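Local coordinates for protein putative aminopeptidase (Leishmania major, PDB 5NTH) that probably acts as a manganese-dependent M17 leucyl aminopeptidase, removing residues from the N-terminus of peptides, and holds the inhibitor actinonin in its active site, at residues 216-219 and 220-224; 186-189 and 190-194; 114-117 and 118-121; 10-13 and 14-18; 21-24 and 25-29. One frame throughout, in Å; residues are numbered along the deposited sequence.

Interaction 1. Residues 216-219 and 220-224; sequences CQRL and VDTPP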
loop_
_atom_site.group_PDB
_atom_site.type_symbol
_atom_site.label_atom_id
_atom_site.label_comp_id
_atom_site.label_asym_id
_atom_site.label_seq_id
_atom_site.Cartn_x
_atom_site.Cartn_y
_atom_site.Cartn_z
ATOM N N CYS A 216 12.204 -35.407 -7.254
ATOM C CA CYS A 216 12.247 -33.974 -7.326
ATOM C C CYS A 216 10.988 -33.334 -6.744
ATOM O O CYS A 216 11.092 -32.406 -5.951
ATOM C CB CYS A 216 12.490 -33.529 -8.758
ATOM S SG CYS A 216 12.723 -31.780 -8.827
ATOM N N GLN A 217 9.815 -33.833 -7.103
ATOM C CA GLN A 217 8.579 -33.327 -6.505
ATOM C C GLN A 217 8.555 -33.498 -4.969
ATOM O O GLN A 217 8.001 -32.658 -4.281
ATOM C CB GLN A 217 7.351 -33.997 -7.096
ATOM C CG GLN A 217 7.124 -33.761 -8.577
ATOM C CD GLN A 217 5.889 -34.511 -9.087
ATOM O OE1 GLN A 217 5.886 -35.725 -9.105
ATOM N NE2 GLN A 217 4.840 -33.787 -9.490
ATOM N N ARG A 218 9.180 -34.555 -4.448
ATOM C CA ARG A 218 9.203 -34.820 -3.026
ATOM C C ARG A 218 10.056 -33.847 -2.280
ATOM O O ARG A 218 9.619 -33.253 -1.326
ATOM C CB ARG A 218 9.726 -36.216 -2.758
ATOM C CG ARG A 218 9.708 -36.596 -1.284
ATOM C CD ARG A 218 9.720 -38.093 -1.088
ATOM N NE ARG A 218 9.705 -38.488 0.323
ATOM C CZ ARG A 218 8.634 -38.483 1.120
ATOM N NH1 ARG A 218 7.438 -38.066 0.698
ATOM N NH2 ARG A 218 8.766 -38.902 2.370
ATOM N N LEU A 219 11.294 -33.698 -2.707
ATOM C CA LEU A 219 12.216 -32.748 -2.083
ATOM C C LEU A 219 11.643 -31.328 -2.100
ATOM O O LEU A 219 11.617 -30.661 -1.073
ATOM C CB LEU A 219 13.568 -32.816 -2.761
ATOM C CG LEU A 219 14.310 -34.152 -2.646
ATOM C CD1 LEU A 219 15.597 -34.070 -3.441
ATOM C CD2 LEU A 219 14.605 -34.564 -1.211
ATOM N N VAL A 220 11.093 -30.911 -3.231
ATOM C CA VAL A 220 10.525 -29.567 -3.361
ATOM C C VAL A 220 9.346 -29.374 -2.426
ATOM O O VAL A 220 9.339 -28.445 -1.629
ATOM C CB VAL A 220 10.135 -29.252 -4.823
ATOM C CG1 VAL A 220 9.309 -27.991 -4.926
ATOM C CG2 VAL A 220 11.386 -29.076 -5.666
ATOM N N ASP A 221 8.375 -30.275 -2.541
ATOM C CA ASP A 221 7.146 -30.276 -1.716
ATOM C C ASP A 221 7.409 -30.298 -0.234
ATOM O O ASP A 221 6.656 -29.680 0.495
ATOM C CB ASP A 221 6.263 -31.496 -1.992
ATOM C CG ASP A 221 5.281 -31.304 -3.158
ATOM O OD1 ASP A 221 5.065 -30.176 -3.651
ATOM O OD2 ASP A 221 4.678 -32.335 -3.567
ATOM N N THR A 222 8.438 -31.024 0.223
ATOM C CA THR A 222 8.717 -31.118 1.661
ATOM C C THR A 222 8.978 -29.737 2.270
ATOM O O THR A 222 9.755 -28.950 1.721
ATOM C CB THR A 222 9.936 -31.974 1.956
ATOM O OG1 THR A 222 9.749 -33.252 1.371
ATOM C CG2 THR A 222 10.123 -32.174 3.432
ATOM N N PRO A 223 8.332 -29.421 3.404
ATOM C CA PRO A 223 8.656 -28.165 4.038
ATOM C C PRO A 223 10.050 -28.169 4.690
ATOM O O PRO A 223 10.600 -29.228 4.960
ATOM C CB PRO A 223 7.566 -28.026 5.075
ATOM C CG PRO A 223 7.170 -29.410 5.392
ATOM C CD PRO A 223 7.290 -30.152 4.123
ATOM N N PRO A 224 10.612 -26.984 4.940
ATOM C CA PRO A 224 11.949 -26.769 5.501
ATOM C C PRO A 224 12.129 -27.110 6.951
ATOM O O PRO A 224 13.251 -27.290 7.401
ATOM C CB PRO A 224 12.176 -25.285 5.321
ATOM C CG PRO A 224 10.838 -24.692 5.086
ATOM C CD PRO A 224 9.889 -25.732 4.688
#
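Arg-218 O receives two donors from Thr-222, the residue at which the chain leaves helix 203-221. Thr-222 N bonds to Arg-218 O at 3.0 Å, with 150° at the hydrogen. The bond from Thr-222 OG1 to Arg-218 O is shorter, 2.7 Å, and its oxygen stands 38° out of the carbonyl plane. The two donors arrive from opposite faces of that plane, so the carbonyl is gripped from both sides. Thr-222 OG1 takes this place because it lies beside its own backbone N, opposite the carbonyl carbon (chi1 -56°); it also bonds to Tyr-21 OH.

Ordinary helical bonds precede this pair: Val-220 N to Cys-216 O at 3.1 Å and Asp-221 N to Gln-217 O at 3.0 Å.

Apolar contact within the turn is slight. Cys-216 SG and Val-220 CG2 are 4.4 Å apart, and both side chains rest on Ala-326 of helix 323-341.

The charged ends turn to other parts of the chain. Arg-218 reaches Thr-24, Ala-173 and Tyr-174, while Asp-221 is held by His-161 and Ala-523 N.

Taken together this is a buried helix C-terminus, its last carbonyl bonds reinforced by a threonine hydroxyl, in the catalytic domain of the M17 fold. The side chain of Val-220 lies about 8 Å from that of Asp-321, a manganese ligand.

Interaction 2. Residues 186-189 and 190-194; sequences SSRA and AFTQE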
loop_
_atom_site.group_PDB
_atom_site.type_symbol
_atom_site.label_atom_id
_atom_site.label_comp_id
_atom_site.label_asym_id
_atom_site.label_seq_id
_atom_site.Cartn_x
_atom_site.Cartn_y
_atom_site.Cartn_z
ATOM N N SER A 186 1.240 -46.381 -27.454
ATOM C CA SER A 186 1.008 -46.999 -28.767
ATOM C C SER A 186 2.349 -47.339 -29.502
ATOM O O SER A 186 2.485 -48.426 -30.065
ATOM C CB SER A 186 0.023 -46.180 -29.631
ATOM O OG SER A 186 0.462 -44.850 -29.812
ATOM N N SER A 187 3.334 -46.449 -29.427
ATOM C CA SER A 187 4.679 -46.720 -29.960
ATOM C C SER A 187 5.393 -47.746 -29.092
ATOM O O SER A 187 5.205 -47.744 -27.868
ATOM C CB SER A 187 5.570 -45.456 -29.977
ATOM O OG SER A 187 6.558 -45.500 -28.922
ATOM N N ARG A 188 6.260 -48.554 -29.720
ATOM C CA ARG A 188 6.994 -49.609 -29.019
ATOM C C ARG A 188 8.490 -49.362 -28.930
ATOM O O ARG A 188 9.238 -50.236 -28.477
ATOM C CB ARG A 188 6.747 -50.956 -29.695
ATOM C CG ARG A 188 5.309 -51.462 -29.633
ATOM C CD ARG A 188 5.172 -52.885 -30.219
ATOM N NE ARG A 188 5.905 -53.834 -29.371
ATOM C CZ ARG A 188 6.957 -54.554 -29.725
ATOM N NH1 ARG A 188 7.519 -55.334 -28.825
ATOM N NH2 ARG A 188 7.444 -54.536 -30.966
ATOM N N ALA A 189 8.919 -48.157 -29.292
ATOM C CA ALA A 189 10.352 -47.801 -29.362
ATOM C C ALA A 189 11.176 -48.023 -28.084
ATOM O O ALA A 189 12.360 -48.365 -28.145
ATOM C CB ALA A 189 10.493 -46.370 -29.816
ATOM N N ALA A 190 10.557 -47.816 -26.934
ATOM C CA ALA A 190 11.191 -48.138 -25.653
ATOM C C ALA A 190 11.523 -49.636 -25.511
ATOM O O ALA A 190 12.493 -50.014 -24.815
ATOM C CB ALA A 190 10.304 -47.672 -24.490
ATOM N N PHE A 191 10.699 -50.473 -26.148
ATOM C CA PHE A 191 10.814 -51.930 -26.047
ATOM C C PHE A 191 11.634 -52.562 -27.159
ATOM O O PHE A 191 12.280 -53.558 -26.948
ATOM C CB PHE A 191 9.420 -52.528 -25.972
ATOM C CG PHE A 191 8.680 -52.090 -24.752
ATOM C CD1 PHE A 191 8.914 -52.716 -23.524
ATOM C CD2 PHE A 191 7.825 -51.004 -24.800
ATOM C CE1 PHE A 191 8.264 -52.307 -22.374
ATOM C CE2 PHE A 191 7.167 -50.588 -23.662
ATOM C CZ PHE A 191 7.380 -51.243 -22.446
ATOM N N THR A 192 11.628 -51.942 -28.323
ATOM C CA THR A 192 12.395 -52.395 -29.459
ATOM C C THR A 192 13.809 -51.779 -29.527
ATOM O O THR A 192 14.641 -52.243 -30.315
ATOM C CB THR A 192 11.597 -52.113 -30.764
ATOM O OG1 THR A 192 11.306 -50.706 -30.918
ATOM C CG2 THR A 192 10.247 -52.903 -30.743
ATOM N N GLN A 193 14.092 -50.734 -28.729
ATOM C CA GLN A 193 15.348 -49.919 -28.881
ATOM C C GLN A 193 15.506 -49.327 -30.282
ATOM O O GLN A 193 16.624 -48.971 -30.681
ATOM C CB GLN A 193 16.628 -50.737 -28.584
ATOM C CG GLN A 193 16.543 -51.680 -27.391
ATOM C CD GLN A 193 16.422 -50.932 -26.080
ATOM O OE1 GLN A 193 17.053 -49.867 -25.909
ATOM N NE2 GLN A 193 15.615 -51.475 -25.141
ATOM N N GLU A 194 14.398 -49.239 -31.023
ATOM C CA GLU A 194 14.429 -48.689 -32.358
ATOM C C GLU A 194 14.894 -47.234 -32.242
ATOM O O GLU A 194 14.600 -46.528 -31.248
ATOM C CB GLU A 194 13.062 -48.782 -33.057
ATOM C CG GLU A 194 12.190 -47.529 -32.947
ATOM C CD GLU A 194 10.767 -47.729 -33.437
ATOM O OE1 GLU A 194 10.148 -48.774 -33.095
ATOM O OE2 GLU A 194 10.256 -46.822 -34.138
#
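Arg-188 and Thr-192 meet with their side chains crossing at about a right angle, one turn apart at the start of helix 189-192. The touching atoms are Arg-188 NH2 and the methyl Thr-192 CG2, 3.3 Å apart, and the methyl approaches the guanidinium obliquely. The arginine can bend back toward the first turn because its chain, extended at chi2, bends at chi3 (66°). Thr-192 places OG1 between its backbone N and carbonyl carbon (chi1 59°), which leaves CG2 on the arginine side and turns the hydroxyl toward the backbone. Thr-192 OG1 lies 3.2 Å from Arg-188 O, although the destination of its proton is not settled.

The same carbonyl collects the backbone donors of the turn. Thr-192 N bonds to Arg-188 O at 2.9 Å, tilted only 15° from the carbonyl plane. Phe-191 N, at 2.8 Å from Arg-188 O, comes from above that plane. The Phe-191 ring presents its edge to this oxygen, and the Phe-191 side chain packs against Val-203 of helix 203-221.

Across the turn, Glu-194 runs its extended chain back alongside Ala-189, with Glu-194 CG 3.7 Å from Ala-189 CB. Glu-194 N makes a weak bond to Thr-192 OG1.

Chemically, the contact separates two tasks. The N-cap residue Arg-188 gives its carbonyl to the turn, whereas its guanidinium pairs with Asp-36, so its charge is probably balanced outside the turn and the methyl of Thr-192 supplies packing rather than a polar partner.

Interaction 3. Residues 114-117 and 118-121; sequences PYRA and DSMS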
loop_
_atom_site.group_PDB
_atom_site.type_symbol
_atom_site.label_atom_id
_atom_site.label_comp_id
_atom_site.label_asym_id
_atom_site.label_seq_id
_atom_site.Cartn_x
_atom_site.Cartn_y
_atom_site.Cartn_z
ATOM N N PRO A 114 5.134 -30.442 -29.031
ATOM C CA PRO A 114 4.200 -30.956 -30.072
ATOM C C PRO A 114 3.409 -32.218 -29.687
ATOM O O PRO A 114 2.390 -32.531 -30.302
ATOM C CB PRO A 114 5.126 -31.281 -31.229
ATOM C CG PRO A 114 6.350 -31.736 -30.522
ATOM C CD PRO A 114 6.520 -30.812 -29.344
ATOM N N TYR A 115 3.898 -32.930 -28.676
ATOM C CA TYR A 115 3.184 -34.069 -28.102
ATOM C C TYR A 115 2.118 -33.644 -27.086
ATOM O O TYR A 115 1.349 -34.476 -26.654
ATOM C CB TYR A 115 4.177 -35.003 -27.402
ATOM C CG TYR A 115 5.435 -35.275 -28.196
ATOM C CD1 TYR A 115 5.370 -35.600 -29.565
ATOM C CD2 TYR A 115 6.685 -35.196 -27.596
ATOM C CE1 TYR A 115 6.515 -35.838 -30.305
ATOM C CE2 TYR A 115 7.847 -35.420 -28.334
ATOM C CZ TYR A 115 7.764 -35.754 -29.689
ATOM O OH TYR A 115 8.920 -35.983 -30.418
ATOM N N ARG A 116 2.095 -32.364 -26.705
ATOM C CA ARG A 116 1.166 -31.800 -25.723
ATOM C C ARG A 116 1.196 -32.504 -24.408
ATOM O O ARG A 116 0.174 -32.908 -23.901
ATOM C CB ARG A 116 -0.267 -31.692 -26.262
ATOM C CG ARG A 116 -0.448 -30.558 -27.273
ATOM C CD ARG A 116 -0.108 -29.195 -26.659
ATOM N NE ARG A 116 -1.181 -28.260 -26.941
ATOM C CZ ARG A 116 -1.967 -27.697 -26.030
ATOM N NH1 ARG A 116 -1.799 -27.923 -24.732
ATOM N NH2 ARG A 116 -2.947 -26.891 -26.434
ATOM N N ALA A 117 2.394 -32.595 -23.844
ATOM C CA ALA A 117 2.622 -33.155 -22.509
ATOM C C ALA A 117 1.886 -32.441 -21.374
ATOM O O ALA A 117 1.706 -33.016 -20.306
ATOM C CB ALA A 117 4.110 -33.173 -22.218
ATOM N N ASP A 118 1.500 -31.199 -21.594
ATOM C CA ASP A 118 0.702 -30.468 -20.617
ATOM C C ASP A 118 -0.698 -31.040 -20.452
ATOM O O ASP A 118 -1.178 -31.222 -19.344
ATOM C CB ASP A 118 0.628 -28.947 -20.927
ATOM C CG ASP A 118 0.451 -28.627 -22.410
ATOM O OD1 ASP A 118 0.017 -29.499 -23.197
ATOM O OD2 ASP A 118 0.778 -27.491 -22.799
ATOM N N SER A 119 -1.351 -31.296 -21.565
ATOM C CA SER A 119 -2.675 -31.874 -21.546
ATOM C C SER A 119 -2.656 -33.310 -21.020
ATOM O O SER A 119 -3.571 -33.741 -20.332
ATOM C CB SER A 119 -3.258 -31.796 -22.943
ATOM O OG SER A 119 -3.379 -30.433 -23.313
ATOM N N MET A 120 -1.587 -34.032 -21.324
ATOM C CA MET A 120 -1.402 -35.395 -20.824
ATOM C C MET A 120 -1.364 -35.390 -19.316
ATOM O O MET A 120 -2.018 -36.190 -18.684
ATOM C CB MET A 120 -0.096 -36.010 -21.331
ATOM C CG MET A 120 -0.087 -36.374 -22.799
ATOM S SD MET A 120 1.390 -37.313 -23.309
ATOM C CE MET A 120 0.905 -37.633 -25.012
ATOM N N SER A 121 -0.578 -34.479 -18.764
ATOM C CA SER A 121 -0.522 -34.277 -17.322
ATOM C C SER A 121 -1.880 -33.872 -16.709
ATOM O O SER A 121 -2.273 -34.421 -15.676
ATOM C CB SER A 121 0.588 -33.281 -16.982
ATOM O OG SER A 121 1.826 -33.974 -16.907
#
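Arg-116 reaches Asp-118 by bending twice, at chi2 and again at chi3, which brings its guanidinium edge up to Asp-118 beside the first turn of helix 117-127. Asp-118 meets it with CG set between its own backbone N and carbonyl carbon (chi1 41°), so the carboxylate leans back toward the start of the helix. The resulting salt bridge joins Arg-116 NH1 to Asp-118 OD1 at 2.9 Å, with 158° at the hydrogen. The oxygen lies in the guanidinium plane, yet NH1 stands above the carboxylate plane, since the two flat groups are turned 71° against each other. Asp-118 OD1 also accepts from Ser-119 N at 2.8 Å, on its anti side and from the same face as the arginine, so two donors fix this one oxygen. Asp-118 OD2 is held by Asn-112 and by Tyr-465 of the third subunit, which carries the pair into a subunit interface.

The segment is a helix N-terminus in the N-terminal domain of the M17 family, with Arg-116 at the N-cap. Arg-116 O receives two weak bonds, from Met-120 N at 3.3 Å and from Ser-119 N at 3.2 Å. The next bond is regular, Ser-121 N to Ala-117 O at 3.1 Å. On the inner side, Met-120 runs extended until Met-120 CE lies 3.6 Å from Tyr-115 O, while its side chain packs on Val-151 and Ala-154 of helix 148-156.

Interaction 4. Residues 10-13 and 14-18; sequences NSIV and EETAV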
loop_
_atom_site.group_PDB
_atom_site.type_symbol
_atom_site.label_atom_id
_atom_site.label_comp_id
_atom_site.label_asym_id
_atom_site.label_seq_id
_atom_site.Cartn_x
_atom_site.Cartn_y
_atom_site.Cartn_z
ATOM N N ASN A 10 18.084 -30.769 18.826
ATOM C CA ASN A 10 18.341 -31.148 20.221
ATOM C C ASN A 10 17.343 -32.223 20.749
ATOM O O ASN A 10 17.103 -32.313 21.951
ATOM C CB ASN A 10 18.213 -29.854 21.053
ATOM C CG ASN A 10 19.201 -29.788 22.198
ATOM O OD1 ASN A 10 20.414 -29.704 21.979
ATOM N ND2 ASN A 10 18.690 -29.790 23.435
ATOM N N SER A 11 16.796 -33.046 19.850
ATOM C CA SER A 11 15.570 -33.823 20.107
ATOM C C SER A 11 15.524 -35.229 19.450
ATOM O O SER A 11 15.582 -35.370 18.231
ATOM C CB SER A 11 14.344 -33.015 19.658
ATOM O OG SER A 11 13.197 -33.839 19.460
ATOM N N ILE A 12 15.338 -36.247 20.281
ATOM C CA ILE A 12 15.349 -37.650 19.858
ATOM C C ILE A 12 14.203 -37.929 18.869
ATOM O O ILE A 12 14.379 -38.618 17.865
ATOM C CB ILE A 12 15.231 -38.644 21.067
ATOM C CG1 ILE A 12 16.041 -38.179 22.320
ATOM C CG2 ILE A 12 15.692 -40.038 20.645
ATOM C CD1 ILE A 12 15.241 -37.500 23.445
ATOM N N VAL A 13 13.036 -37.376 19.167
ATOM C CA VAL A 13 11.812 -37.662 18.409
ATOM C C VAL A 13 11.877 -37.059 17.015
ATOM O O VAL A 13 11.623 -37.735 16.017
ATOM C CB VAL A 13 10.540 -37.121 19.141
ATOM C CG1 VAL A 13 9.303 -37.108 18.227
ATOM C CG2 VAL A 13 10.255 -37.932 20.406
ATOM N N GLU A 14 12.183 -35.768 16.968
ATOM C CA GLU A 14 12.328 -35.038 15.715
ATOM C C GLU A 14 13.396 -35.738 14.863
ATOM O O GLU A 14 13.187 -35.978 13.673
ATOM C CB GLU A 14 12.685 -33.572 16.015
ATOM C CG GLU A 14 12.469 -32.566 14.882
ATOM C CD GLU A 14 12.597 -31.112 15.366
ATOM O OE1 GLU A 14 11.821 -30.710 16.280
ATOM O OE2 GLU A 14 13.466 -30.370 14.854
ATOM N N GLU A 15 14.509 -36.115 15.497
ATOM C CA GLU A 15 15.618 -36.730 14.785
ATOM C C GLU A 15 15.310 -38.118 14.302
ATOM O O GLU A 15 15.851 -38.538 13.285
ATOM C CB GLU A 15 16.896 -36.758 15.621
ATOM C CG GLU A 15 17.598 -35.403 15.806
ATOM C CD GLU A 15 17.658 -34.543 14.545
ATOM O OE1 GLU A 15 18.081 -35.042 13.477
ATOM O OE2 GLU A 15 17.277 -33.348 14.625
ATOM N N THR A 16 14.473 -38.841 15.034
ATOM C CA THR A 16 14.063 -40.191 14.641
ATOM C C THR A 16 13.197 -40.105 13.395
ATOM O O THR A 16 13.360 -40.888 12.476
ATOM C CB THR A 16 13.311 -40.924 15.790
ATOM O OG1 THR A 16 14.265 -41.490 16.701
ATOM C CG2 THR A 16 12.390 -42.065 15.279
ATOM N N ALA A 17 12.285 -39.140 13.363
ATOM C CA ALA A 17 11.426 -38.953 12.196
ATOM C C ALA A 17 12.166 -38.414 10.974
ATOM O O ALA A 17 11.756 -38.723 9.867
ATOM C CB ALA A 17 10.229 -38.063 12.519
ATOM N N VAL A 18 13.214 -37.603 11.150
ATOM C CA VAL A 18 13.992 -37.141 9.985
ATOM C C VAL A 18 14.744 -38.325 9.384
ATOM O O VAL A 18 14.856 -38.417 8.159
ATOM C CB VAL A 18 14.974 -35.938 10.240
ATOM C CG1 VAL A 18 14.272 -34.672 10.738
ATOM C CG2 VAL A 18 16.048 -36.303 11.219
#
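A serine N-cap opens helix 12-26, the first helix of the chain: Ser-11 stands just before it and accepts from Glu-14 N through its hydroxyl oxygen. This capping bond is weak by length, 3.3 Å from Glu-14 N to Ser-11 OG, but nearly straight, with 162° at the hydrogen. Ser-11 OG lies opposite its own backbone N (chi1 161°), which swings the oxygen across to the N-H of Glu-14, the third residue of the helix; there Ser-11 OG also touches Glu-14 CB at 3.5 Å.

The backbone follows at once. Glu-15 N bonds to Ser-11 O at 3.0 Å, and Ala-17 N to Val-13 O at 3.1 Å. Ile-12 O is bonded twice by Thr-16, from Thr-16 N at 2.8 Å and from Thr-16 OG1 at 3.1 Å. These two donors arrive from opposite faces of the carbonyl plane.

Glu-15 bends at chi2 (-42°), laying Glu-15 CG 3.2 Å from Ser-11 O. Its carboxylate then bonds to Ser-9 N and forms a salt bridge with Arg-6. Acidic groups beside a helix start would probably be stabilised by its dipole.

The turn sits at the surface, the centre of the contact about 29 Å from the centre of the chain, beside the N-terminal loop that carries Arg-6 and Arg-8. Glu-14 joins Arg-8 and, across a subunit boundary, Arg-256 of the second subunit, in its helix 253-257.

Interaction 5. Residues 21-24 and 25-29; sequences YVQT and CTNFK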
loop_
_atom_site.group_PDB
_atom_site.type_symbol
_atom_site.label_atom_id
_atom_site.label_comp_id
_atom_site.label_asym_id
_atom_site.label_seq_id
_atom_site.Cartn_x
_atom_site.Cartn_y
_atom_site.Cartn_z
ATOM N N TYR A 21 12.362 -39.947 7.152
ATOM C CA TYR A 21 12.176 -39.096 5.971
ATOM C C TYR A 21 13.344 -39.259 4.998
ATOM O O TYR A 21 13.148 -39.314 3.776
ATOM C CB TYR A 21 12.035 -37.610 6.331
ATOM C CG TYR A 21 11.957 -36.755 5.108
ATOM C CD1 TYR A 21 10.755 -36.595 4.417
ATOM C CD2 TYR A 21 13.104 -36.194 4.577
ATOM C CE1 TYR A 21 10.697 -35.854 3.244
ATOM C CE2 TYR A 21 13.067 -35.438 3.406
ATOM C CZ TYR A 21 11.863 -35.262 2.754
ATOM O OH TYR A 21 11.860 -34.520 1.608
ATOM N N VAL A 22 14.555 -39.338 5.538
ATOM C CA VAL A 22 15.739 -39.532 4.708
ATOM C C VAL A 22 15.581 -40.822 3.925
ATOM O O VAL A 22 15.703 -40.819 2.704
ATOM C CB VAL A 22 17.008 -39.540 5.560
ATOM C CG1 VAL A 22 18.211 -40.024 4.770
ATOM C CG2 VAL A 22 17.277 -38.137 6.085
ATOM N N GLN A 23 15.240 -41.905 4.620
ATOM C CA GLN A 23 15.054 -43.209 3.964
ATOM C C GLN A 23 14.081 -43.187 2.809
ATOM O O GLN A 23 14.317 -43.839 1.780
ATOM C CB GLN A 23 14.611 -44.291 4.965
ATOM C CG GLN A 23 15.701 -44.726 5.914
ATOM C CD GLN A 23 17.024 -44.802 5.212
ATOM O OE1 GLN A 23 17.923 -43.978 5.453
ATOM N NE2 GLN A 23 17.135 -45.742 4.274
ATOM N N THR A 24 12.995 -42.448 2.968
ATOM C CA THR A 24 11.965 -42.444 1.935
ATOM C C THR A 24 12.535 -41.764 0.708
ATOM O O THR A 24 12.200 -42.123 -0.422
ATOM C CB THR A 24 10.696 -41.716 2.371
ATOM O OG1 THR A 24 10.995 -40.330 2.569
ATOM C CG2 THR A 24 10.132 -42.325 3.671
ATOM N N CYS A 25 13.407 -40.790 0.955
ATOM C CA CYS A 25 14.127 -40.078 -0.093
ATOM C C CYS A 25 15.293 -40.848 -0.733
ATOM O O CYS A 25 15.475 -40.794 -1.943
ATOM C CB CYS A 25 14.623 -38.739 0.461
ATOM S SG CYS A 25 13.320 -37.516 0.608
ATOM N N THR A 26 16.090 -41.533 0.078
ATOM C CA THR A 26 17.230 -42.281 -0.445
ATOM C C THR A 26 16.868 -43.605 -1.145
ATOM O O THR A 26 17.588 -44.008 -2.020
ATOM C CB THR A 26 18.331 -42.538 0.610
ATOM O OG1 THR A 26 17.869 -43.449 1.606
ATOM C CG2 THR A 26 18.767 -41.241 1.284
ATOM N N ASN A 27 15.778 -44.268 -0.778
ATOM C CA ASN A 27 15.322 -45.451 -1.519
ATOM C C ASN A 27 14.157 -45.182 -2.463
ATOM O O ASN A 27 13.502 -46.114 -2.933
ATOM C CB ASN A 27 14.895 -46.555 -0.555
ATOM C CG ASN A 27 15.961 -46.871 0.465
ATOM O OD1 ASN A 27 15.753 -46.675 1.666
ATOM N ND2 ASN A 27 17.122 -47.344 -0.007
ATOM N N PHE A 28 13.896 -43.920 -2.766
ATOM C CA PHE A 28 12.717 -43.568 -3.538
ATOM C C PHE A 28 12.625 -44.316 -4.863
ATOM O O PHE A 28 13.607 -44.410 -5.582
ATOM C CB PHE A 28 12.713 -42.062 -3.813
ATOM C CG PHE A 28 11.438 -41.579 -4.368
ATOM C CD1 PHE A 28 10.423 -41.233 -3.533
ATOM C CD2 PHE A 28 11.240 -41.529 -5.726
ATOM C CE1 PHE A 28 9.215 -40.807 -4.044
ATOM C CE2 PHE A 28 10.050 -41.109 -6.257
ATOM C CZ PHE A 28 9.026 -40.752 -5.410
ATOM N N LYS A 29 11.443 -44.831 -5.177
ATOM C CA LYS A 29 11.121 -45.272 -6.526
ATOM C C LYS A 29 9.838 -44.648 -6.994
ATOM O O LYS A 29 8.896 -44.486 -6.224
ATOM C CB LYS A 29 10.984 -46.785 -6.584
ATOM C CG LYS A 29 12.314 -47.472 -6.323
ATOM C CD LYS A 29 12.253 -48.994 -6.491
ATOM C CE LYS A 29 13.602 -49.657 -6.155
ATOM N NZ LYS A 29 14.057 -49.436 -4.735
#
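The Tyr-21 ring is met obliquely by Cys-25 SG, which lies 3.9 Å from the ring centroid and 33° off the ring normal, a Cys sulfur-aromatic contact. Its closest ring atom is Tyr-21 CZ, 3.4 Å from Cys-25 SG. With CG opposite the backbone N (chi1 175°), the tyrosine leans along the helix toward the cysteine of the next turn. The second ring, Phe-28, takes Thr-24 O at its edge and in its plane, 3.7 Å from Phe-28 CD1.

Beside these, Val-22 CG1 packs on Thr-26 CG2 at 3.7 Å. The helical bonds continue to the end of helix 12-26, among them Thr-26 N to Val-22 O at 2.7 Å and Asn-27 N to Gln-23 O at 3.0 Å. Tyr-21 O accepts from both Cys-25 N and Thr-24 OG1, the latter at 2.7 Å, and the two come from the same face of its plane.

Helix 229-243 packs alongside through Ile-235, and helix 203-221 through Arg-218 and Leu-219. The chemistry is therefore mixed: sulfur and aromatic carbon pack on the buried side toward these helices, while Tyr-21 OH bonds to Thr-222 and Thr-24 OG1 to Arg-218, so the polar atoms there are satisfied by the neighbouring helix end.

Overall arrangement
Interactions 4 and 5 are the two ends of helix 12-26, their centres 17 Å apart. Interaction 5 touches interaction 1, 12 Å away between centres, where Tyr-21 OH meets Thr-222 OG1 at 2.5 Å and Thr-24 OG1 meets Arg-218 NH2 at 2.7 Å, both probable hydrogen bonds. Interaction 1 is the one that approaches the metal site, without touching it: the side chain of Val-220 is about 12 Å from a bound manganese, whereas the other four lie away from the annotated sites. Interaction 3 opens a helix and interaction 2 spans the short helix 189-192; their nearest atoms are about 9 Å apart. Interactions 1 and 4 both reach the second subunit, and interaction 3 the third.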